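Local coordinates for putative lipoprotein (Campylobacter jejuni subsp. jejuni, PDB 2G5G) that binds heme cofacially between the two subunits of its dimer and probably serves in bacterial heme transport, at residues F78-Q90 / K134-E146. Sequence-based numbering, arbitrary orientation.
Sequences FDVALEMLASTEQ and KSKILGANLSRSE
Val80 O and Leu138 O take alternate rungs of a parallel ladder in which strand 78-82 adds strand 137-141 to the end of the chain's mixed sheet: Leu138 N gives to Val80 O at 2.8 Å, and Leu138 O accepts from Leu82 N. The packing is tight here. On one face Ala81 CB touches Leu138 CB and Ala140 CB; on the other, Ile137 CG2 meets Leu82 CD1 at 3.7 Å and, beyond the turn, Leu85 CD1. At the start of the ladder Asp79 OD1 accepts from Lys136 N (2.9 Å), met from above the carboxylate plane, while its OD2 goes to His211 and Asn213. Past Leu82 a type I turn shifts the register by two, a beta bulge, and the chain rejoins strand 137-141 in parallel, with Asn141 N giving to Leu85 O and Ser87 N to Asn141 O. Asn141 spans this corner: its ND2 gives to Glu83 O at 2.9 Å, in the carbonyl plane and on a lone pair, and a water joins the same ND2 to Glu83 OE2, whose OE1 is held by Gly220 N. Gln90, bent at chi2 (56°), lays its amide along the edge of strand 137-141 turned away from strand 78-82, with OE1 taking Gly139 N at 2.9 Å and NE2 giving to Ile137 O and to Asp94. Toward solvent the contact thins: exposed Thr88 touches Ser143 CB through OG1, and its CG2 lies 3.9 Å from Glu146 OE2, whose OE1 is salt-bridged to Arg203. Ser143 and Glu146 form a capping box that starts helix 144-151, which carries heme-pocket residues Ile147, Thr148 and Tyr151. Side-chain amides thus stand in for strand partners where the ladder breaks or ends, Asn141 at Glu83 O, Gln90 at Gly139 N and Ile137 O.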
ATOM      1  N   PHE A  78      19.249 -16.957 -26.525  1.00 21.86           N
ATOM      2  CA  PHE A  78      19.101 -15.595 -26.000  1.00 21.74           C
ATOM      3  C   PHE A  78      17.719 -15.415 -25.422  1.00 21.99           C
ATOM      4  O   PHE A  78      16.710 -15.510 -26.162  1.00 22.03           O
ATOM      5  CB  PHE A  78      19.333 -14.571 -27.126  1.00 22.08           C
ATOM      6  CG  PHE A  78      19.148 -13.133 -26.706  1.00 22.13           C
ATOM      7  CD1 PHE A  78      18.321 -12.282 -27.443  1.00 23.14           C
ATOM      8  CD2 PHE A  78      19.843 -12.618 -25.607  1.00 20.71           C
ATOM      9  CE1 PHE A  78      18.174 -10.942 -27.083  1.00 22.53           C
ATOM     10  CE2 PHE A  78      19.693 -11.257 -25.237  1.00 22.58           C
ATOM     11  CZ  PHE A  78      18.881 -10.436 -25.979  1.00 21.73           C
ATOM     12  N   ASP A  79      17.664 -15.137 -24.115  1.00 20.17           N
ATOM     13  CA  ASP A  79      16.384 -15.016 -23.389  1.00 21.45           C
ATOM     14  C   ASP A  79      16.111 -13.612 -22.847  1.00 20.98           C
ATOM     15  O   ASP A  79      17.031 -12.820 -22.786  1.00 20.49           O
ATOM     16  CB  ASP A  79      16.347 -16.010 -22.253  1.00 20.35           C
ATOM     17  CG  ASP A  79      16.419 -17.453 -22.748  1.00 24.61           C
ATOM     18  OD1 ASP A  79      15.903 -17.729 -23.856  1.00 22.20           O
ATOM     19  OD2 ASP A  79      17.012 -18.292 -22.045  1.00 25.94           O
ATOM     20  N   VAL A  80      14.859 -13.326 -22.463  1.00 21.58           N
ATOM     21  CA  VAL A  80      14.449 -12.000 -21.963  1.00 20.39           C
ATOM     22  C   VAL A  80      13.756 -12.100 -20.608  1.00 21.34           C
ATOM     23  O   VAL A  80      12.753 -12.796 -20.457  1.00 20.97           O
ATOM     24  CB  VAL A  80      13.552 -11.245 -22.965  1.00 19.64           C
ATOM     25  CG1 VAL A  80      13.063  -9.896 -22.371  1.00 17.72           C
ATOM     26  CG2 VAL A  80      14.309 -10.983 -24.237  1.00 20.08           C
ATOM     27  N   ALA A  81      14.337 -11.438 -19.607  1.00 20.53           N
ATOM     28  CA  ALA A  81      13.751 -11.398 -18.274  1.00 20.79           C
ATOM     29  C   ALA A  81      12.958 -10.099 -18.163  1.00 20.41           C
ATOM     30  O   ALA A  81      13.331  -9.073 -18.730  1.00 20.35           O
ATOM     31  CB  ALA A  81      14.867 -11.451 -17.197  1.00 19.95           C
ATOM     32  N   LEU A  82      11.868 -10.146 -17.419  1.00 22.14           N
ATOM     33  CA  LEU A  82      10.944  -9.022 -17.328  1.00 23.18           C
ATOM     34  C   LEU A  82      10.664  -8.668 -15.887  1.00 24.04           C
ATOM     35  O   LEU A  82      10.192  -9.506 -15.101  1.00 23.87           O
ATOM     36  CB  LEU A  82       9.634  -9.313 -18.102  1.00 22.71           C
ATOM     37  CG  LEU A  82       9.668  -9.429 -19.630  1.00 23.03           C
ATOM     38  CD1 LEU A  82       8.299  -9.827 -20.198  1.00 24.36           C
ATOM     39  CD2 LEU A  82      10.168  -8.160 -20.292  1.00 22.92           C
ATOM     40  N   GLU A  83      10.955  -7.417 -15.517  1.00 24.17           N
ATOM     41  CA  GLU A  83      10.512  -6.907 -14.217  1.00 24.66           C
ATOM     42  C   GLU A  83       8.992  -7.133 -14.089  1.00 25.34           C
ATOM     43  O   GLU A  83       8.478  -7.278 -12.976  1.00 25.35           O
ATOM     44  CB  GLU A  83      10.798  -5.397 -14.094  1.00 24.03           C
ATOM     45  CG  GLU A  83      10.233  -4.747 -12.793  1.00 23.92           C
ATOM     46  CD  GLU A  83      10.309  -3.206 -12.776  1.00 25.41           C
ATOM     47  OE1 GLU A  83      10.793  -2.592 -13.743  1.00 24.83           O
ATOM     48  OE2 GLU A  83       9.865  -2.623 -11.782  1.00 24.14           O
HETATM   49  N   MSE A  84       8.271  -7.161 -15.211  1.00 26.51           N
HETATM   50  CA  MSE A  84       6.791  -7.240 -15.064  1.00 28.63           C
HETATM   51  C   MSE A  84       6.206  -8.601 -14.758  1.00 29.17           C
HETATM   52  O   MSE A  84       5.010  -8.710 -14.487  1.00 30.41           O
HETATM   53  CB  MSE A  84       5.961  -6.456 -16.104  1.00 29.14           C
HETATM   54  CG  MSE A  84       6.473  -6.129 -17.498  1.00 31.06           C
HETATM   55 SE   MSE A  84       8.314  -5.463 -17.888  0.90 35.43          SE
HETATM   56  CE  MSE A  84       8.561  -3.988 -16.606  0.90 31.39           C
ATOM     57  N   LEU A  85       7.049  -9.632 -14.733  1.00 28.99           N
ATOM     58  CA  LEU A  85       6.596 -10.956 -14.316  1.00 29.22           C
ATOM     59  C   LEU A  85       7.402 -11.437 -13.151  1.00 29.56           C
ATOM     60  O   LEU A  85       8.624 -11.201 -13.083  1.00 28.52           O
ATOM     61  CB  LEU A  85       6.651 -11.943 -15.482  1.00 29.72           C
ATOM     62  CG  LEU A  85       5.663 -11.637 -16.599  1.00 29.41           C
ATOM     63  CD1 LEU A  85       5.989 -12.352 -17.891  1.00 30.50           C
ATOM     64  CD2 LEU A  85       4.237 -11.985 -16.135  1.00 29.93           C
ATOM     65  N   ALA A  86       6.735 -12.109 -12.216  1.00 29.33           N
ATOM     66  CA  ALA A  86       7.425 -12.673 -11.069  1.00 29.56           C
ATOM     67  C   ALA A  86       8.171 -13.962 -11.413  1.00 30.21           C
ATOM     68  O   ALA A  86       7.720 -14.723 -12.274  1.00 30.03           O
ATOM     69  CB  ALA A  86       6.445 -12.920  -9.903  1.00 30.33           C
ATOM     70  N   SER A  87       9.289 -14.200 -10.722  1.00 30.42           N
ATOM     71  CA  SER A  87      10.121 -15.410 -10.938  1.00 31.47           C
ATOM     72  C   SER A  87       9.387 -16.691 -10.490  1.00 32.31           C
ATOM     73  O   SER A  87       9.646 -17.784 -11.006  1.00 32.00           O
ATOM     74  CB  SER A  87      11.456 -15.277 -10.203  1.00 30.61           C
ATOM     75  OG  SER A  87      11.278 -15.329  -8.808  1.00 29.23           O
ATOM     76  N   THR A  88       8.485 -16.533  -9.520  1.00 33.48           N
ATOM     77  CA  THR A  88       7.548 -17.595  -9.080  1.00 34.76           C
ATOM     78  C   THR A  88       6.637 -18.129 -10.198  1.00 34.90           C
ATOM     79  O   THR A  88       6.055 -19.207 -10.060  1.00 35.77           O
ATOM     80  CB  THR A  88       6.624 -17.084  -7.944  1.00 34.39           C
ATOM     81  OG1 THR A  88       5.950 -15.894  -8.383  1.00 36.09           O
ATOM     82  CG2 THR A  88       7.419 -16.796  -6.700  1.00 34.51           C
ATOM     83  N   GLU A  89       6.515 -17.378 -11.288  1.00 35.14           N
ATOM     84  CA  GLU A  89       5.660 -17.724 -12.420  1.00 35.68           C
ATOM     85  C   GLU A  89       6.352 -18.619 -13.455  1.00 34.48           C
ATOM     86  O   GLU A  89       5.740 -18.984 -14.447  1.00 34.58           O
ATOM     87  CB  GLU A  89       5.208 -16.435 -13.117  1.00 36.46           C
ATOM     88  CG  GLU A  89       3.751 -16.382 -13.526  1.00 41.71           C
ATOM     89  CD  GLU A  89       2.807 -16.332 -12.326  1.00 44.79           C
ATOM     90  OE1 GLU A  89       3.229 -15.884 -11.235  1.00 49.64           O
ATOM     91  OE2 GLU A  89       1.647 -16.744 -12.473  1.00 45.10           O
ATOM     92  N   GLN A  90       7.620 -18.960 -13.244  1.00 33.80           N
ATOM     93  CA  GLN A  90       8.421 -19.568 -14.310  1.00 33.72           C
ATOM     94  C   GLN A  90       7.859 -20.887 -14.862  1.00 34.30           C
ATOM     95  O   GLN A  90       7.822 -21.095 -16.085  1.00 33.88           O
ATOM     96  CB  GLN A  90       9.893 -19.722 -13.906  1.00 33.36           C
ATOM     97  CG  GLN A  90      10.819 -19.885 -15.113  1.00 32.57           C
ATOM     98  CD  GLN A  90      10.689 -18.750 -16.102  1.00 31.00           C
ATOM     99  OE1 GLN A  90      10.692 -17.576 -15.711  1.00 31.60           O
ATOM    100  NE2 GLN A  90      10.585 -19.079 -17.389  1.00 25.33           N
ATOM    101  N   LYS A 134      12.857 -16.885 -30.898  1.00 29.60           N
ATOM    102  CA  LYS A 134      13.442 -18.033 -30.223  1.00 29.13           C
ATOM    103  C   LYS A 134      13.737 -17.801 -28.734  1.00 29.38           C
ATOM    104  O   LYS A 134      14.226 -18.709 -28.042  1.00 29.23           O
ATOM    105  CB  LYS A 134      14.704 -18.426 -30.975  1.00 30.11           C
ATOM    106  CG  LYS A 134      14.391 -19.021 -32.350  1.00 32.21           C
ATOM    107  CD  LYS A 134      15.650 -19.298 -33.099  1.00 37.50           C
ATOM    108  CE  LYS A 134      15.362 -20.316 -34.174  1.00 40.50           C
ATOM    109  NZ  LYS A 134      16.576 -21.060 -34.592  1.00 43.09           N
ATOM    110  N   SER A 135      13.449 -16.595 -28.237  1.00 27.73           N
ATOM    111  CA  SER A 135      13.696 -16.275 -26.832  1.00 26.91           C
ATOM    112  C   SER A 135      12.698 -16.914 -25.896  1.00 26.44           C
ATOM    113  O   SER A 135      11.523 -17.043 -26.230  1.00 26.48           O
ATOM    114  CB  SER A 135      13.634 -14.756 -26.602  1.00 26.32           C
ATOM    115  OG  SER A 135      14.694 -14.130 -27.273  1.00 26.17           O
ATOM    116  N   LYS A 136      13.154 -17.285 -24.709  1.00 24.99           N
ATOM    117  CA  LYS A 136      12.232 -17.588 -23.633  1.00 24.62           C
ATOM    118  C   LYS A 136      12.026 -16.362 -22.729  1.00 25.06           C
ATOM    119  O   LYS A 136      12.982 -15.627 -22.402  1.00 24.16           O
ATOM    120  CB  LYS A 136      12.696 -18.789 -22.798  1.00 24.56           C
ATOM    121  CG  LYS A 136      11.667 -19.234 -21.764  1.00 27.61           C
ATOM    122  CD  LYS A 136      11.868 -20.658 -21.315  1.00 32.42           C
ATOM    123  CE  LYS A 136      12.830 -20.699 -20.167  1.00 34.07           C
ATOM    124  NZ  LYS A 136      12.877 -22.071 -19.570  1.00 34.82           N
ATOM    125  N   ILE A 137      10.784 -16.142 -22.323  1.00 24.24           N
ATOM    126  CA  ILE A 137      10.498 -15.093 -21.323  1.00 25.29           C
ATOM    127  C   ILE A 137      10.692 -15.598 -19.910  1.00 25.47           C
ATOM    128  O   ILE A 137      10.108 -16.627 -19.505  1.00 26.08           O
ATOM    129  CB  ILE A 137       9.080 -14.443 -21.522  1.00 25.65           C
ATOM    130  CG1 ILE A 137       9.065 -13.672 -22.845  1.00 24.33           C
ATOM    131  CG2 ILE A 137       8.734 -13.521 -20.344  1.00 24.44           C
ATOM    132  CD1 ILE A 137       7.728 -13.108 -23.289  1.00 25.69           C
ATOM    133  N   LEU A 138      11.506 -14.870 -19.144  1.00 24.58           N
ATOM    134  CA  LEU A 138      11.740 -15.193 -17.749  1.00 23.74           C
ATOM    135  C   LEU A 138      11.040 -14.185 -16.826  1.00 23.75           C
ATOM    136  O   LEU A 138      11.047 -12.984 -17.112  1.00 22.88           O
ATOM    137  CB  LEU A 138      13.256 -15.208 -17.441  1.00 23.82           C
ATOM    138  CG  LEU A 138      14.208 -15.899 -18.428  1.00 23.08           C
ATOM    139  CD1 LEU A 138      15.697 -15.641 -18.028  1.00 20.75           C
ATOM    140  CD2 LEU A 138      13.906 -17.424 -18.532  1.00 23.45           C
ATOM    141  N   GLY A 139      10.447 -14.677 -15.732  1.00 22.65           N
ATOM    142  CA  GLY A 139       9.977 -13.803 -14.638  1.00 22.55           C
ATOM    143  C   GLY A 139      11.152 -13.405 -13.768  1.00 22.39           C
ATOM    144  O   GLY A 139      11.901 -14.265 -13.313  1.00 22.18           O
ATOM    145  N   ALA A 140      11.366 -12.093 -13.590  1.00 22.71           N
ATOM    146  CA  ALA A 140      12.567 -11.611 -12.913  1.00 23.40           C
ATOM    147  C   ALA A 140      12.284 -11.227 -11.483  1.00 24.23           C
ATOM    148  O   ALA A 140      13.177 -11.226 -10.647  1.00 25.43           O
ATOM    149  CB  ALA A 140      13.183 -10.389 -13.692  1.00 23.16           C
ATOM    150  N   ASN A 141      11.025 -10.919 -11.194  1.00 26.10           N
ATOM    151  CA  ASN A 141      10.671 -10.153  -9.991  1.00 26.97           C
ATOM    152  C   ASN A 141      10.120 -10.978  -8.800  1.00 27.65           C
ATOM    153  O   ASN A 141       9.842 -12.184  -8.905  1.00 27.09           O
ATOM    154  CB  ASN A 141       9.620  -9.106 -10.409  1.00 27.24           C
ATOM    155  CG  ASN A 141       9.732  -7.781  -9.631  1.00 27.02           C
ATOM    156  OD1 ASN A 141      10.331  -7.714  -8.566  1.00 24.79           O
ATOM    157  ND2 ASN A 141       9.142  -6.732 -10.189  1.00 28.06           N
ATOM    158  N   LEU A 142       9.970 -10.301  -7.668  1.00 28.08           N
ATOM    159  CA  LEU A 142       9.163 -10.768  -6.533  1.00 29.28           C
ATOM    160  C   LEU A 142       7.696 -10.994  -6.922  1.00 29.60           C
ATOM    161  O   LEU A 142       7.182 -10.296  -7.784  1.00 29.38           O
ATOM    162  CB  LEU A 142       9.162  -9.679  -5.455  1.00 27.96           C
ATOM    163  CG  LEU A 142      10.066  -9.753  -4.222  1.00 30.10           C
ATOM    164  CD1 LEU A 142      11.286 -10.664  -4.337  1.00 26.09           C
ATOM    165  CD2 LEU A 142      10.425  -8.329  -3.764  1.00 25.81           C
ATOM    166  N   SER A 143       7.017 -11.933  -6.260  1.00 31.41           N
ATOM    167  CA  SER A 143       5.548 -12.013  -6.367  1.00 33.40           C
ATOM    168  C   SER A 143       4.873 -10.934  -5.487  1.00 34.74           C
ATOM    169  O   SER A 143       5.499 -10.401  -4.582  1.00 35.06           O
ATOM    170  CB  SER A 143       5.049 -13.394  -5.926  1.00 32.88           C
ATOM    171  OG  SER A 143       5.347 -13.607  -4.568  1.00 32.67           O
ATOM    172  N   ARG A 144       3.610 -10.620  -5.775  1.00 37.02           N
ATOM    173  CA  ARG A 144       2.743  -9.790  -4.893  1.00 39.10           C
ATOM    174  C   ARG A 144       2.819 -10.238  -3.445  1.00 38.98           C
ATOM    175  O   ARG A 144       3.034  -9.428  -2.540  1.00 39.92           O
ATOM    176  CB  ARG A 144       1.274  -9.869  -5.334  1.00 39.68           C
ATOM    177  CG  ARG A 144       0.932  -9.177  -6.646  1.00 43.00           C
ATOM    178  CD  ARG A 144       0.497  -7.736  -6.426  1.00 49.25           C
ATOM    179  NE  ARG A 144      -0.082  -7.155  -7.639  1.00 54.01           N
ATOM    180  CZ  ARG A 144      -1.368  -7.254  -7.978  1.00 57.01           C
ATOM    181  NH1 ARG A 144      -2.230  -7.919  -7.209  1.00 59.40           N
ATOM    182  NH2 ARG A 144      -1.800  -6.699  -9.098  1.00 58.88           N
ATOM    183  N   SER A 145       2.650 -11.543  -3.237  1.00 39.26           N
ATOM    184  CA  SER A 145       2.684 -12.163  -1.910  1.00 38.73           C
ATOM    185  C   SER A 145       4.024 -11.958  -1.236  1.00 38.20           C
ATOM    186  O   SER A 145       4.085 -11.693  -0.027  1.00 37.56           O
ATOM    187  CB  SER A 145       2.399 -13.663  -2.020  1.00 39.16           C
ATOM    188  OG  SER A 145       1.598 -13.909  -3.171  1.00 41.99           O
ATOM    189  N   GLU A 146       5.107 -12.106  -2.012  1.00 37.10           N
ATOM    190  CA  GLU A 146       6.448 -11.841  -1.501  1.00 36.39           C
ATOM    191  C   GLU A 146       6.602 -10.369  -1.076  1.00 36.04           C
ATOM    192  O   GLU A 146       7.199 -10.076  -0.042  1.00 35.87           O
ATOM    193  CB  GLU A 146       7.524 -12.230  -2.539  1.00 35.69           C
ATOM    194  CG  GLU A 146       8.090 -13.647  -2.331  1.00 35.62           C
ATOM    195  CD  GLU A 146       8.846 -14.189  -3.540  1.00 34.88           C
ATOM    196  OE1 GLU A 146       9.597 -15.163  -3.354  1.00 33.30           O
ATOM    197  OE2 GLU A 146       8.657 -13.661  -4.656  1.00 29.84           O
TER
HETATM  198  O   HOH W   1      17.215 -18.625 -27.566  1.00 25.03           O
HETATM  199  O   HOH W   2       8.740  -3.798  -9.705  1.00 28.77           O
HETATM  200  O   HOH W   3      12.541 -16.881 -13.783  1.00 25.92           O